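Local coordinates for uncharacterized protein AF_0924 (PDB 3DT5) that is of unknown function, the chain being the calcium-bound C-terminal domain of a probable membrane protein from Archaeoglobus fulgidus, at residues Glu103-Leu106 with Glu107-Glu111. Sequence-based numbering, arbitrary orientation. Where two conformers were deposited one is given.
Sequences EEFL and EVLKE
The ring of Phe-105 carries Leu-109 on one face, an i to i+4 aromatic-aliphatic pair one turn apart on the alpha-helix 88-116: Leu-109 CG sits 3.8 Å above the Phe-105 ring plane, displaced toward the rim, in a CH-pi contact. Leu-109 CD1 carries the packing on to the far end of the ring, 3.8 Å from Phe-105 CZ. The phenyl group points away from the Phe-105 backbone N (chi1 170°) and stands out level with its own turn, beside its carbonyl carbon; Leu-109 reaches back along the helix to cover it. Trp-102 also meets the Phe-105 ring, with planes inclined at about 50°. Around this pair, Phe-105 and Val-108 face helix 16-35, through Ile-31 and Leu-23 among others, while Pro-123 of the loop after the helix touches both Phe-105 and Leu-109.

Beneath the side chains runs regular alpha-helical bonding. Leu-109 N reaches Phe-105 O at 2.9 Å and nearly straight, 169° at the hydrogen, so backbone and side chains tie the same two residues. Val-108 N likewise bonds to Glu-104 O, and Val-108 CG2 rests 3.4 Å from that oxygen. The Glu-104 carboxylate turns off the helix to take hydrogen bonds from Leu-62 N and Gly-59 N, and another joins it to Tyr-27 OH. On the outer side, Lys-110 bends back over the preceding turn, its CG only 3.1 Å from Leu-106 O, the oxygen that accepts the Lys-110 backbone N-H.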
ATOM      1  N   GLU A 103       3.825  -8.621  -0.744  1.00 41.11           N
ATOM      2  CA  GLU A 103       4.516  -9.756  -0.097  0.60 41.24           C
ATOM      3  C   GLU A 103       4.520  -9.624   1.439  1.00 41.15           C
ATOM      4  O   GLU A 103       4.251 -10.606   2.175  1.00 41.66           O
ATOM      5  CB  GLU A 103       5.927  -9.938  -0.660  0.60 42.10           C
ATOM      6  CG  GLU A 103       5.965 -10.304  -2.171  0.60 44.76           C
ATOM      7  CD  GLU A 103       5.073 -11.502  -2.571  0.60 50.64           C
ATOM      8  OE1 GLU A 103       4.307 -11.411  -3.576  0.60 50.03           O
ATOM      9  OE2 GLU A 103       5.145 -12.551  -1.892  0.60 53.98           O
ATOM     10  N   GLU A 104       4.841  -8.437   1.945  1.00 39.85           N
ATOM     11  CA  GLU A 104       4.823  -8.236   3.424  1.00 39.90           C
ATOM     12  C   GLU A 104       3.439  -8.461   3.996  1.00 39.48           C
ATOM     13  O   GLU A 104       3.290  -9.069   5.032  1.00 41.28           O
ATOM     14  CB  GLU A 104       5.236  -6.829   3.865  1.00 39.41           C
ATOM     15  CG  GLU A 104       6.705  -6.584   3.773  1.00 40.47           C
ATOM     16  CD  GLU A 104       7.186  -5.451   4.639  1.00 41.23           C
ATOM     17  OE1 GLU A 104       8.426  -5.397   4.756  1.00 40.85           O
ATOM     18  OE2 GLU A 104       6.420  -4.574   5.163  1.00 42.49           O
ATOM     19  N   PHE A 105       2.445  -7.898   3.337  1.00 39.53           N
ATOM     20  CA  PHE A 105       1.056  -8.044   3.753  1.00 39.90           C
ATOM     21  C   PHE A 105       0.689  -9.514   3.915  1.00 39.71           C
ATOM     22  O   PHE A 105       0.112  -9.882   4.914  1.00 39.06           O
ATOM     23  CB  PHE A 105       0.130  -7.335   2.747  1.00 39.80           C
ATOM     24  CG  PHE A 105      -1.352  -7.622   2.944  1.00 39.91           C
ATOM     25  CD1 PHE A 105      -2.004  -7.268   4.127  1.00 40.24           C
ATOM     26  CD2 PHE A 105      -2.083  -8.243   1.929  1.00 43.06           C
ATOM     27  CE1 PHE A 105      -3.399  -7.509   4.304  1.00 40.54           C
ATOM     28  CE2 PHE A 105      -3.491  -8.518   2.100  1.00 39.44           C
ATOM     29  CZ  PHE A 105      -4.134  -8.120   3.281  1.00 41.64           C
ATOM     30  N   LEU A 106       0.971 -10.342   2.926  1.00 40.10           N
ATOM     31  CA  LEU A 106       0.601 -11.756   3.039  1.00 40.75           C
ATOM     32  C   LEU A 106       1.329 -12.412   4.207  1.00 40.50           C
ATOM     33  O   LEU A 106       0.782 -13.301   4.862  1.00 40.75           O
ATOM     34  CB  LEU A 106       0.988 -12.520   1.786  1.00 41.51           C
ATOM     35  CG  LEU A 106       0.229 -12.157   0.507  1.00 43.64           C
ATOM     36  CD1 LEU A 106       0.891 -12.890  -0.677  1.00 46.22           C
ATOM     37  CD2 LEU A 106      -1.263 -12.427   0.624  1.00 41.90           C
ATOM     38  N   GLU A 107       2.573 -11.998   4.469  1.00 40.26           N
ATOM     39  CA  GLU A 107       3.293 -12.586   5.605  1.00 40.58           C
ATOM     40  C   GLU A 107       2.654 -12.113   6.919  1.00 39.93           C
ATOM     41  O   GLU A 107       2.470 -12.884   7.843  1.00 41.53           O
ATOM     42  CB  GLU A 107       4.793 -12.233   5.570  1.00 41.12           C
ATOM     43  CG  GLU A 107       5.471 -12.701   6.886  1.00 43.38           C
ATOM     44  CD  GLU A 107       6.981 -12.802   6.782  1.00 45.14           C
ATOM     45  OE1 GLU A 107       7.637 -12.820   7.851  1.00 45.66           O
ATOM     46  OE2 GLU A 107       7.509 -12.871   5.647  1.00 44.19           O
ATOM     47  N   VAL A 108       2.298 -10.839   7.017  1.00 39.79           N
ATOM     48  CA  VAL A 108       1.671 -10.348   8.259  1.00 40.58           C
ATOM     49  C   VAL A 108       0.319 -11.042   8.455  1.00 41.54           C
ATOM     50  O   VAL A 108      -0.048 -11.435   9.584  1.00 42.63           O
ATOM     51  CB  VAL A 108       1.538  -8.779   8.280  1.00 40.13           C
ATOM     52  CG1 VAL A 108       0.813  -8.302   9.568  1.00 41.57           C
ATOM     53  CG2 VAL A 108       2.933  -8.137   8.239  1.00 40.83           C
ATOM     54  N   LEU A 109      -0.430 -11.229   7.375  1.00 42.45           N
ATOM     55  CA  LEU A 109      -1.682 -12.016   7.489  1.00 44.64           C
ATOM     56  C   LEU A 109      -1.393 -13.437   8.056  1.00 45.49           C
ATOM     57  O   LEU A 109      -2.098 -13.892   8.969  1.00 46.77           O
ATOM     58  CB  LEU A 109      -2.341 -12.181   6.125  1.00 44.15           C
ATOM     59  CG  LEU A 109      -3.359 -11.165   5.703  1.00 45.69           C
ATOM     60  CD1 LEU A 109      -4.008 -11.702   4.436  1.00 47.61           C
ATOM     61  CD2 LEU A 109      -4.393 -10.999   6.845  1.00 46.38           C
ATOM     62  N   LYS A 110      -0.387 -14.125   7.486  1.00 47.08           N
ATOM     63  CA  LYS A 110       0.014 -15.496   7.960  1.00 48.45           C
ATOM     64  C   LYS A 110       0.377 -15.467   9.446  1.00 47.49           C
ATOM     65  O   LYS A 110      -0.047 -16.330  10.216  1.00 46.62           O
ATOM     66  CB  LYS A 110       1.173 -16.117   7.163  1.00 48.55           C
ATOM     67  CG  LYS A 110       0.949 -16.312   5.647  1.00 52.26           C
ATOM     68  CD  LYS A 110       2.097 -17.138   4.941  1.00 52.72           C
ATOM     69  CE  LYS A 110       2.598 -16.503   3.572  1.00 57.46           C
ATOM     70  NZ  LYS A 110       3.928 -15.621   3.647  1.00 55.14           N
ATOM     71  N   GLU A 111       1.144 -14.451   9.842  1.00 46.04           N
ATOM     72  CA  GLU A 111       1.528 -14.264  11.241  1.00 45.94           C
ATOM     73  C   GLU A 111       0.322 -14.022  12.163  1.00 47.35           C
ATOM     74  O   GLU A 111       0.281 -14.511  13.314  1.00 47.42           O
ATOM     75  CB  GLU A 111       2.543 -13.122  11.329  1.00 45.00           C
ATOM     76  CG  GLU A 111       3.834 -13.511  10.586  1.00 43.46           C
ATOM     77  CD  GLU A 111       4.886 -12.410  10.596  1.00 43.29           C
ATOM     78  OE1 GLU A 111       4.514 -11.207  10.493  1.00 43.10           O
ATOM     79  OE2 GLU A 111       6.072 -12.746  10.656  1.00 42.95           O
TER